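Local structure of polyphosphate kinase (Porphyromonas gingivalis, 2O8R) at residues Ser229-Asp237 and Pro266-Pro276; Ile157-Leu168 and Ser178-Asp187. The protein probably catalyses the reversible, magnesium-dependent transfer of the terminal phosphate of ATP onto a growing chain of inorganic polyphosphate. The protein carries 3 engineered substitutions. All blocks are in the same frame, centred on the assembly; numbering follows the deposited sequence. Where two conformers were deposited one is given.

Interaction 1 of 2, residues Ser229-Asp237 and Pro266-Pro276; sequences SYSIKVSRD and PTRFMYDGRMP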
loop_
_atom_site.group_PDB
_atom_site.type_symbol
_atom_site.label_atom_id
_atom_site.label_comp_id
_atom_site.label_asym_id
_atom_site.label_seq_id
_atom_site.Cartn_x
_atom_site.Cartn_y
_atom_site.Cartn_z
ATOM N N SER A 229 11.653 -24.675 -22.220
ATOM C CA SER A 229 10.886 -23.493 -21.899
ATOM C C SER A 229 11.800 -22.286 -22.020
ATOM O O SER A 229 13.027 -22.415 -21.948
ATOM C CB SER A 229 10.249 -23.591 -20.511
ATOM O OG SER A 229 11.220 -23.576 -19.485
ATOM N N TYR A 230 11.192 -21.124 -22.246
ATOM C CA TYR A 230 11.924 -19.879 -22.439
ATOM C C TYR A 230 11.166 -18.744 -21.769
ATOM O O TYR A 230 9.934 -18.661 -21.873
ATOM C CB TYR A 230 12.074 -19.572 -23.924
ATOM C CG TYR A 230 12.267 -20.784 -24.814
ATOM C CD1 TYR A 230 13.542 -21.191 -25.200
ATOM C CD2 TYR A 230 11.170 -21.516 -25.281
ATOM C CE1 TYR A 230 13.720 -22.286 -26.021
ATOM C CE2 TYR A 230 11.343 -22.620 -26.098
ATOM C CZ TYR A 230 12.622 -22.997 -26.468
ATOM O OH TYR A 230 12.800 -24.091 -27.283
ATOM N N SER A 231 11.902 -17.884 -21.069
ATOM C CA SER A 231 11.307 -16.754 -20.370
ATOM C C SER A 231 11.021 -15.682 -21.388
ATOM O O SER A 231 11.854 -15.394 -22.252
ATOM C CB SER A 231 12.244 -16.194 -19.296
ATOM O OG SER A 231 12.599 -17.188 -18.355
ATOM N N ILE A 232 9.832 -15.106 -21.292
ATOM C CA ILE A 232 9.465 -13.979 -22.122
ATOM C C ILE A 232 8.938 -12.831 -21.272
ATOM O O ILE A 232 8.556 -13.022 -20.118
ATOM C CB ILE A 232 8.420 -14.361 -23.184
ATOM C CG1 ILE A 232 7.204 -15.031 -22.529
ATOM C CG2 ILE A 232 9.056 -15.243 -24.256
ATOM C CD1 ILE A 232 6.009 -15.165 -23.439
ATOM N N LYS A 233 8.926 -11.643 -21.867
ATOM C CA LYS A 233 8.466 -10.417 -21.235
ATOM C C LYS A 233 8.017 -9.472 -22.343
ATOM O O LYS A 233 8.682 -9.353 -23.375
ATOM C CB LYS A 233 9.615 -9.797 -20.443
ATOM C CG LYS A 233 9.414 -8.361 -19.970
ATOM C CD LYS A 233 10.691 -7.851 -19.307
ATOM C CE LYS A 233 10.725 -6.339 -19.213
ATOM N NZ LYS A 233 9.778 -5.815 -18.196
ATOM N N VAL A 234 6.888 -8.810 -22.146
ATOM C CA VAL A 234 6.454 -7.790 -23.087
ATOM C C VAL A 234 6.279 -6.482 -22.340
ATOM O O VAL A 234 5.730 -6.473 -21.249
ATOM C CB VAL A 234 5.153 -8.216 -23.845
ATOM C CG1 VAL A 234 4.104 -8.741 -22.894
ATOM C CG2 VAL A 234 4.591 -7.082 -24.681
ATOM N N SER A 235 6.799 -5.388 -22.891
ATOM C CA SER A 235 6.421 -4.055 -22.417
ATOM C C SER A 235 5.399 -3.525 -23.398
ATOM O O SER A 235 5.568 -3.694 -24.607
ATOM C CB SER A 235 7.615 -3.100 -22.385
ATOM O OG SER A 235 8.759 -3.687 -21.795
ATOM N N ARG A 236 4.340 -2.899 -22.897
ATOM C CA ARG A 236 3.393 -2.212 -23.785
ATOM C C ARG A 236 2.970 -0.840 -23.260
ATOM O O ARG A 236 3.207 -0.526 -22.089
ATOM C CB ARG A 236 2.180 -3.090 -24.108
ATOM C CG ARG A 236 1.497 -3.737 -22.922
ATOM C CD ARG A 236 0.344 -4.589 -23.403
ATOM N NE ARG A 236 0.779 -5.539 -24.418
ATOM C CZ ARG A 236 0.583 -6.849 -24.339
ATOM N NH1 ARG A 236 -0.057 -7.352 -23.302
ATOM N NH2 ARG A 236 1.010 -7.655 -25.299
ATOM N N ASP A 237 2.369 -0.030 -24.142
ATOM C CA ASP A 237 1.918 1.340 -23.819
ATOM C C ASP A 237 0.864 1.387 -22.701
ATOM O O ASP A 237 0.858 2.317 -21.890
ATOM C CB ASP A 237 1.412 2.065 -25.077
ATOM C CG ASP A 237 0.114 1.468 -25.629
ATOM O OD1 ASP A 237 -0.043 0.228 -25.616
ATOM O OD2 ASP A 237 -0.755 2.244 -26.084
ATOM N N PRO A 266 2.504 -3.074 -27.972
ATOM C CA PRO A 266 3.714 -3.760 -27.513
ATOM C C PRO A 266 4.971 -3.038 -27.979
ATOM O O PRO A 266 5.410 -3.263 -29.105
ATOM C CB PRO A 266 3.624 -5.136 -28.192
ATOM C CG PRO A 266 2.182 -5.334 -28.457
ATOM C CD PRO A 266 1.602 -3.969 -28.716
ATOM N N THR A 267 5.544 -2.186 -27.126
ATOM C CA THR A 267 6.778 -1.449 -27.464
ATOM C C THR A 267 7.992 -2.372 -27.505
ATOM O O THR A 267 8.955 -2.139 -28.244
ATOM C CB THR A 267 7.117 -0.345 -26.440
ATOM O OG1 THR A 267 7.809 -0.933 -25.333
ATOM C CG2 THR A 267 5.868 0.369 -25.951
ATOM N N ARG A 268 7.937 -3.412 -26.684
ATOM C CA ARG A 268 9.028 -4.353 -26.551
ATOM C C ARG A 268 8.455 -5.761 -26.415
ATOM O O ARG A 268 7.403 -5.951 -25.797
ATOM C CB ARG A 268 9.853 -3.983 -25.313
ATOM C CG ARG A 268 11.172 -4.700 -25.170
ATOM C CD ARG A 268 12.129 -3.929 -24.273
ATOM N NE ARG A 268 11.736 -3.929 -22.866
ATOM C CZ ARG A 268 12.456 -3.374 -21.894
ATOM N NH1 ARG A 268 13.599 -2.767 -22.176
ATOM N NH2 ARG A 268 12.039 -3.424 -20.638
ATOM N N PHE A 269 9.124 -6.733 -27.029
ATOM C CA PHE A 269 8.904 -8.138 -26.701
ATOM C C PHE A 269 10.253 -8.823 -26.549
ATOM O O PHE A 269 10.953 -9.069 -27.522
ATOM C CB PHE A 269 8.037 -8.851 -27.739
ATOM C CG PHE A 269 7.715 -10.278 -27.373
ATOM C CD1 PHE A 269 6.588 -10.573 -26.623
ATOM C CD2 PHE A 269 8.553 -11.324 -27.763
ATOM C CE1 PHE A 269 6.295 -11.887 -26.274
ATOM C CE2 PHE A 269 8.269 -12.630 -27.420
ATOM C CZ PHE A 269 7.140 -12.916 -26.670
HETATM N N MSE A 270 10.603 -9.138 -25.315
HETATM C CA MSE A 270 11.944 -9.575 -24.978
HETATM C C MSE A 270 11.909 -11.044 -24.591
HETATM O O MSE A 270 10.987 -11.484 -23.904
HETATM C CB MSE A 270 12.439 -8.715 -23.822
HETATM C CG MSE A 270 13.845 -8.961 -23.335
HETATM SE SE MSE A 270 13.986 -7.948 -21.687
HETATM C CE MSE A 270 15.695 -8.584 -20.979
ATOM N N TYR A 271 12.901 -11.805 -25.036
ATOM C CA TYR A 271 12.901 -13.245 -24.789
ATOM C C TYR A 271 14.304 -13.809 -24.719
ATOM O O TYR A 271 15.237 -13.248 -25.294
ATOM C CB TYR A 271 12.102 -13.987 -25.865
ATOM C CG TYR A 271 12.635 -13.797 -27.265
ATOM C CD1 TYR A 271 13.530 -14.707 -27.814
ATOM C CD2 TYR A 271 12.241 -12.710 -28.041
ATOM C CE1 TYR A 271 14.023 -14.542 -29.093
ATOM C CE2 TYR A 271 12.733 -12.528 -29.322
ATOM C CZ TYR A 271 13.624 -13.449 -29.844
ATOM O OH TYR A 271 14.117 -13.281 -31.119
ATOM N N ASP A 272 14.427 -14.930 -24.015
ATOM C CA ASP A 272 15.674 -15.659 -23.869
ATOM C C ASP A 272 16.159 -16.139 -25.235
ATOM O O ASP A 272 15.495 -16.927 -25.901
ATOM C CB ASP A 272 15.461 -16.812 -22.876
ATOM C CG ASP A 272 16.358 -18.006 -23.132
ATOM O OD1 ASP A 272 17.582 -17.836 -23.337
ATOM O OD2 ASP A 272 15.824 -19.133 -23.100
ATOM N N GLY A 273 17.331 -15.647 -25.630
ATOM C CA GLY A 273 17.878 -15.825 -26.978
ATOM C C GLY A 273 18.034 -17.234 -27.529
ATOM O O GLY A 273 18.165 -17.412 -28.740
ATOM N N ARG A 274 18.012 -18.234 -26.649
ATOM C CA ARG A 274 18.037 -19.634 -27.066
ATOM C C ARG A 274 16.747 -20.023 -27.790
ATOM O O ARG A 274 16.655 -21.121 -28.330
ATOM C CB ARG A 274 18.225 -20.562 -25.858
ATOM C CG ARG A 274 19.549 -20.431 -25.131
ATOM C CD ARG A 274 19.496 -21.068 -23.741
ATOM N NE ARG A 274 19.973 -22.452 -23.723
ATOM C CZ ARG A 274 21.217 -22.820 -23.410
ATOM N NH1 ARG A 274 22.128 -21.907 -23.087
ATOM N NH2 ARG A 274 21.553 -24.108 -23.417
HETATM N N MSE A 275 15.758 -19.127 -27.793
HETATM C CA MSE A 275 14.439 -19.426 -28.337
HETATM C C MSE A 275 14.465 -19.430 -29.851
HETATM O O MSE A 275 14.892 -18.447 -30.459
HETATM C CB MSE A 275 13.426 -18.393 -27.867
HETATM C CG MSE A 275 12.044 -18.948 -27.648
HETATM SE SE MSE A 275 10.691 -17.566 -27.447
HETATM C CE MSE A 275 9.411 -18.467 -26.333
ATOM N N PRO A 276 14.031 -20.546 -30.468
ATOM C CA PRO A 276 13.841 -20.635 -31.919
ATOM C C PRO A 276 12.730 -19.701 -32.397
ATOM O O PRO A 276 11.814 -19.393 -31.635
ATOM C CB PRO A 276 13.431 -22.097 -32.130
ATOM C CG PRO A 276 13.908 -22.814 -30.905
ATOM C CD PRO A 276 13.729 -21.826 -29.803
#
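Ser235 OG has two partners: Arg268 NE on the neighbouring strand donates to it at 3.2 Å, and Glu50 of helix 35-63 is hydrogen-bonded to it from outside the two segments. The arginine bond is bent, with the hydroxyl oxygen tilted 29° from the guanidinium plane. A turn at chi3 (70°) brings that group back toward Ser235, where Lys233 CE lies 3.5 Å from Arg268 NH2. Glu50 OE1 forms a salt bridge with both Lys233 NZ and Arg268 NH2, so the two cations gather round one carboxylate. Backbone bonds at Lys233-Met270 and Ser235-Arg268 hold the strands in antiparallel register; the straightest at the first pair runs from Met270 N to Lys233 O (2.7 Å). Ile232, Val234, Phe269 and Tyr271 occupy the other face of the sheet, where the Phe269 ring meets Val234 CB through CD1 and Ile232 CG2 through CZ, 3.9 Å away. At the far end Met275 CG sits over one face of the Tyr230 ring, 3.6 Å from its centroid, while the selenium of this selenomethionine lies obliquely at 5.0 Å in a Met-aromatic contact. Asp272 OD2 approaches the ring edge in plane, and a type I turn from Asp272 to Met275 places both residues there. Where the pairing begins, Thr267 and Arg268 both face Ser235, the signature of a classic beta bulge in an antiparallel sheet.

Interaction 2 of 2, residues Ile157-Leu168 and Ser178-Asp187; sequences IRSGRVYLAVRL and SYALLNVPTD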
loop_
_atom_site.group_PDB
_atom_site.type_symbol
_atom_site.label_atom_id
_atom_site.label_comp_id
_atom_site.label_asym_id
_atom_site.label_seq_id
_atom_site.Cartn_x
_atom_site.Cartn_y
_atom_site.Cartn_z
ATOM N N ILE A 157 -0.877 -11.565 -22.722
ATOM C CA ILE A 157 0.368 -11.618 -21.963
ATOM C C ILE A 157 0.606 -10.234 -21.363
ATOM O O ILE A 157 0.927 -9.293 -22.084
ATOM C CB ILE A 157 1.561 -12.034 -22.859
ATOM C CG1 ILE A 157 1.350 -13.444 -23.401
ATOM C CG2 ILE A 157 2.882 -11.976 -22.101
ATOM C CD1 ILE A 157 2.452 -13.919 -24.331
ATOM N N ARG A 158 0.424 -10.116 -20.049
ATOM C CA ARG A 158 0.541 -8.829 -19.349
ATOM C C ARG A 158 1.965 -8.294 -19.308
ATOM O O ARG A 158 2.947 -9.051 -19.332
ATOM C CB ARG A 158 0.015 -8.937 -17.922
ATOM C CG ARG A 158 -1.389 -9.478 -17.834
ATOM C CD ARG A 158 -1.827 -9.568 -16.410
ATOM N NE ARG A 158 -1.896 -8.267 -15.747
ATOM C CZ ARG A 158 -2.115 -8.116 -14.443
ATOM N NH1 ARG A 158 -2.275 -9.186 -13.670
ATOM N NH2 ARG A 158 -2.167 -6.904 -13.902
ATOM N N SER A 159 2.064 -6.974 -19.240
ATOM C CA SER A 159 3.354 -6.325 -19.236
ATOM C C SER A 159 3.929 -6.330 -17.829
ATOM O O SER A 159 3.194 -6.472 -16.840
ATOM C CB SER A 159 3.261 -4.907 -19.811
ATOM O OG SER A 159 2.370 -4.111 -19.059
ATOM N N GLY A 160 5.253 -6.216 -17.755
ATOM C CA GLY A 160 5.967 -6.147 -16.482
ATOM C C GLY A 160 6.050 -7.468 -15.752
ATOM O O GLY A 160 6.665 -7.555 -14.696
ATOM N N ARG A 161 5.415 -8.493 -16.312
ATOM C CA ARG A 161 5.449 -9.831 -15.737
ATOM C C ARG A 161 6.412 -10.735 -16.514
ATOM O O ARG A 161 6.881 -10.383 -17.601
ATOM C CB ARG A 161 4.039 -10.438 -15.706
ATOM C CG ARG A 161 3.016 -9.637 -14.903
ATOM C CD ARG A 161 3.228 -9.764 -13.394
ATOM N NE ARG A 161 2.404 -10.808 -12.777
ATOM C CZ ARG A 161 2.820 -12.048 -12.531
ATOM N NH1 ARG A 161 4.051 -12.415 -12.861
ATOM N NH2 ARG A 161 2.008 -12.925 -11.956
ATOM N N VAL A 162 6.711 -11.893 -15.942
ATOM C CA VAL A 162 7.529 -12.876 -16.605
ATOM C C VAL A 162 6.630 -14.046 -16.906
ATOM O O VAL A 162 5.869 -14.480 -16.046
ATOM C CB VAL A 162 8.655 -13.347 -15.696
ATOM C CG1 VAL A 162 9.374 -14.529 -16.309
ATOM C CG2 VAL A 162 9.612 -12.220 -15.436
ATOM N N TYR A 163 6.689 -14.533 -18.139
ATOM C CA TYR A 163 5.984 -15.757 -18.511
ATOM C C TYR A 163 6.973 -16.760 -19.070
ATOM O O TYR A 163 8.067 -16.402 -19.544
ATOM C CB TYR A 163 4.928 -15.498 -19.576
ATOM C CG TYR A 163 3.745 -14.668 -19.163
ATOM C CD1 TYR A 163 2.475 -15.227 -19.100
ATOM C CD2 TYR A 163 3.882 -13.315 -18.871
ATOM C CE1 TYR A 163 1.377 -14.462 -18.746
ATOM C CE2 TYR A 163 2.786 -12.540 -18.511
ATOM C CZ TYR A 163 1.539 -13.118 -18.447
ATOM O OH TYR A 163 0.448 -12.349 -18.095
ATOM N N LEU A 164 6.570 -18.020 -19.009
ATOM C CA LEU A 164 7.331 -19.112 -19.566
ATOM C C LEU A 164 6.558 -19.636 -20.750
ATOM O O LEU A 164 5.392 -20.034 -20.625
ATOM C CB LEU A 164 7.474 -20.215 -18.528
ATOM C CG LEU A 164 8.770 -20.440 -17.752
ATOM C CD1 LEU A 164 9.856 -19.410 -18.020
ATOM C CD2 LEU A 164 8.431 -20.516 -16.281
ATOM N N ALA A 165 7.192 -19.603 -21.914
ATOM C CA ALA A 165 6.654 -20.310 -23.064
ATOM C C ALA A 165 7.320 -21.676 -23.115
ATOM O O ALA A 165 8.547 -21.771 -23.153
ATOM C CB ALA A 165 6.904 -19.544 -24.326
ATOM N N VAL A 166 6.498 -22.721 -23.088
ATOM C CA VAL A 166 6.951 -24.116 -23.068
ATOM C C VAL A 166 6.644 -24.801 -24.396
ATOM O O VAL A 166 5.538 -24.677 -24.916
ATOM C CB VAL A 166 6.203 -24.926 -21.971
ATOM C CG1 VAL A 166 6.653 -26.366 -21.960
ATOM C CG2 VAL A 166 6.394 -24.305 -20.601
ATOM N N ARG A 167 7.621 -25.522 -24.938
ATOM C CA ARG A 167 7.423 -26.355 -26.126
ATOM C C ARG A 167 7.166 -27.800 -25.715
ATOM O O ARG A 167 7.923 -28.371 -24.930
ATOM C CB ARG A 167 8.655 -26.297 -27.019
ATOM C CG ARG A 167 8.608 -27.229 -28.200
ATOM C CD ARG A 167 9.653 -26.846 -29.224
ATOM N NE ARG A 167 10.983 -27.311 -28.860
ATOM C CZ ARG A 167 12.083 -27.014 -29.542
ATOM N NH1 ARG A 167 12.005 -26.246 -30.624
ATOM N NH2 ARG A 167 13.260 -27.480 -29.141
ATOM N N LEU A 168 6.111 -28.397 -26.260
ATOM C CA LEU A 168 5.725 -29.757 -25.890
ATOM C C LEU A 168 5.630 -30.742 -27.066
ATOM O O LEU A 168 5.105 -30.401 -28.130
ATOM C CB LEU A 168 4.389 -29.717 -25.157
ATOM C CG LEU A 168 4.341 -28.819 -23.929
ATOM C CD1 LEU A 168 2.913 -28.359 -23.663
ATOM C CD2 LEU A 168 4.928 -29.530 -22.716
ATOM N N SER A 178 3.622 -28.889 -29.802
ATOM C CA SER A 178 2.641 -28.099 -29.079
ATOM C C SER A 178 3.344 -26.957 -28.341
ATOM O O SER A 178 4.555 -27.000 -28.111
ATOM C CB SER A 178 1.895 -28.979 -28.085
ATOM O OG SER A 178 0.694 -29.459 -28.657
ATOM N N TYR A 179 2.590 -25.930 -27.972
ATOM C CA TYR A 179 3.165 -24.823 -27.223
ATOM C C TYR A 179 2.259 -24.379 -26.104
ATOM O O TYR A 179 1.042 -24.390 -26.245
ATOM C CB TYR A 179 3.500 -23.662 -28.143
ATOM C CG TYR A 179 4.620 -24.011 -29.065
ATOM C CD1 TYR A 179 5.929 -24.018 -28.609
ATOM C CD2 TYR A 179 4.376 -24.377 -30.379
ATOM C CE1 TYR A 179 6.967 -24.347 -29.437
ATOM C CE2 TYR A 179 5.412 -24.717 -31.222
ATOM C CZ TYR A 179 6.710 -24.703 -30.741
ATOM O OH TYR A 179 7.766 -25.037 -31.562
ATOM N N ALA A 180 2.861 -24.007 -24.980
ATOM C CA ALA A 180 2.088 -23.580 -23.826
ATOM C C ALA A 180 2.669 -22.345 -23.155
ATOM O O ALA A 180 3.870 -22.043 -23.253
ATOM C CB ALA A 180 1.945 -24.696 -22.845
ATOM N N LEU A 181 1.792 -21.625 -22.477
ATOM C CA LEU A 181 2.181 -20.423 -21.792
ATOM C C LEU A 181 1.861 -20.636 -20.347
ATOM O O LEU A 181 0.734 -21.020 -20.027
ATOM C CB LEU A 181 1.356 -19.251 -22.314
ATOM C CG LEU A 181 1.722 -17.836 -21.881
ATOM C CD1 LEU A 181 3.027 -17.401 -22.512
ATOM C CD2 LEU A 181 0.623 -16.900 -22.299
ATOM N N LEU A 182 2.830 -20.409 -19.463
ATOM C CA LEU A 182 2.450 -20.253 -18.055
ATOM C C LEU A 182 3.020 -19.051 -17.288
ATOM O O LEU A 182 3.985 -18.395 -17.714
ATOM C CB LEU A 182 2.522 -21.567 -17.261
ATOM C CG LEU A 182 3.734 -22.468 -17.334
ATOM C CD1 LEU A 182 4.808 -21.946 -16.421
ATOM C CD2 LEU A 182 3.315 -23.846 -16.911
ATOM N N ASN A 183 2.363 -18.768 -16.166
ATOM C CA ASN A 183 2.617 -17.580 -15.380
ATOM C C ASN A 183 3.663 -17.845 -14.333
ATOM O O ASN A 183 3.751 -18.947 -13.801
ATOM C CB ASN A 183 1.324 -17.121 -14.700
ATOM C CG ASN A 183 0.567 -18.262 -14.046
ATOM O OD1 ASN A 183 0.510 -19.374 -14.570
ATOM N ND2 ASN A 183 -0.016 -17.993 -12.896
ATOM N N VAL A 184 4.474 -16.841 -14.032
ATOM C CA VAL A 184 5.328 -16.942 -12.868
ATOM C C VAL A 184 4.725 -16.040 -11.797
ATOM O O VAL A 184 4.817 -14.817 -11.870
ATOM C CB VAL A 184 6.814 -16.715 -13.204
ATOM C CG1 VAL A 184 7.054 -17.142 -14.628
ATOM C CG2 VAL A 184 7.223 -15.288 -13.026
ATOM N N PRO A 185 4.056 -16.651 -10.816
ATOM C CA PRO A 185 3.161 -15.936 -9.901
ATOM C C PRO A 185 3.887 -15.046 -8.905
ATOM O O PRO A 185 3.800 -15.264 -7.697
ATOM C CB PRO A 185 2.434 -17.065 -9.165
ATOM C CG PRO A 185 3.341 -18.237 -9.260
ATOM C CD PRO A 185 4.145 -18.091 -10.518
ATOM N N THR A 186 4.596 -14.039 -9.403
ATOM C CA THR A 186 5.331 -13.145 -8.515
ATOM C C THR A 186 4.399 -12.142 -7.860
ATOM O O THR A 186 4.810 -11.372 -7.005
ATOM C CB THR A 186 6.474 -12.430 -9.217
ATOM O OG1 THR A 186 5.967 -11.722 -10.354
ATOM C CG2 THR A 186 7.490 -13.428 -9.663
ATOM N N ASP A 187 3.135 -12.188 -8.249
ATOM C CA ASP A 187 2.095 -11.439 -7.573
ATOM C C ASP A 187 1.712 -12.099 -6.250
ATOM O O ASP A 187 0.948 -11.540 -5.469
ATOM C CB ASP A 187 0.866 -11.340 -8.479
ATOM C CG ASP A 187 0.400 -12.703 -9.007
ATOM O OD1 ASP A 187 0.927 -13.750 -8.570
ATOM O OD2 ASP A 187 -0.502 -12.725 -9.874
#
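Tyr179 lies alongside Arg167, both side chains pointing the same way, across an antiparallel beta hairpin of strands 163-168 and 178-183. From CB, which rests against Val166 O, the tyrosine leads through CD1, 3.7 Å from Arg167 CA, to CE1, 3.5 Å from Arg167 CB and equally near its CG. CZ and OH then follow the arginine chain outward, Tyr179 OH ending 3.5 Å from Arg167 CD. A bend at chi3 (79°) turns the Arg167 guanidinium so that its plane stands 51° from the ring. Along the strands, paired backbone bonds link Leu164 with Leu182, Val166 with Ala180 and Leu168 with Ser178. Leu164 CB packs on Leu182 CD1 on a face covered by helices 209-214 and 217-220. On the other face, Leu181 reaches Ile157 and the Tyr163 ring. At the open end, in one of its two conformers, Arg161 can donate from NH1 to Val184 O and form a salt bridge from NH2 to Asp187 OD2 in which the hydrogen bond is weak (3.3 Å). Tyr163 OH accepts the backbone N-H of Arg158 at 3.0 Å, tying the ring to the preceding loop, and Ile157 CG2 sits 3.6 Å above the plane of that ring.

Interactions 1 and 2 build one sheet by successive pairings: strand 163-169 is the partner of 178-183 on one side and of 225-235 on the other, and 225-235 in turn pairs with 268-272. The contact centres lie about 10 Å apart, and backbone approaches of Ile232 N to Tyr163 O (2.8 Å) and Tyr230 N to Ala165 O (2.9 Å) join them as probable hydrogen bonds. Interaction 2 lies away from the predicted nucleotide, magnesium and phosphohistidine sites and touches the second subunit. Interaction 1 faces helix 35-63; the Arg268 side chain lies about 9 Å from that of Asn48, a predicted ATP-binding residue, and a sulfate ion, probably from the crystallisation liquor, about 3 Å from that of Met270.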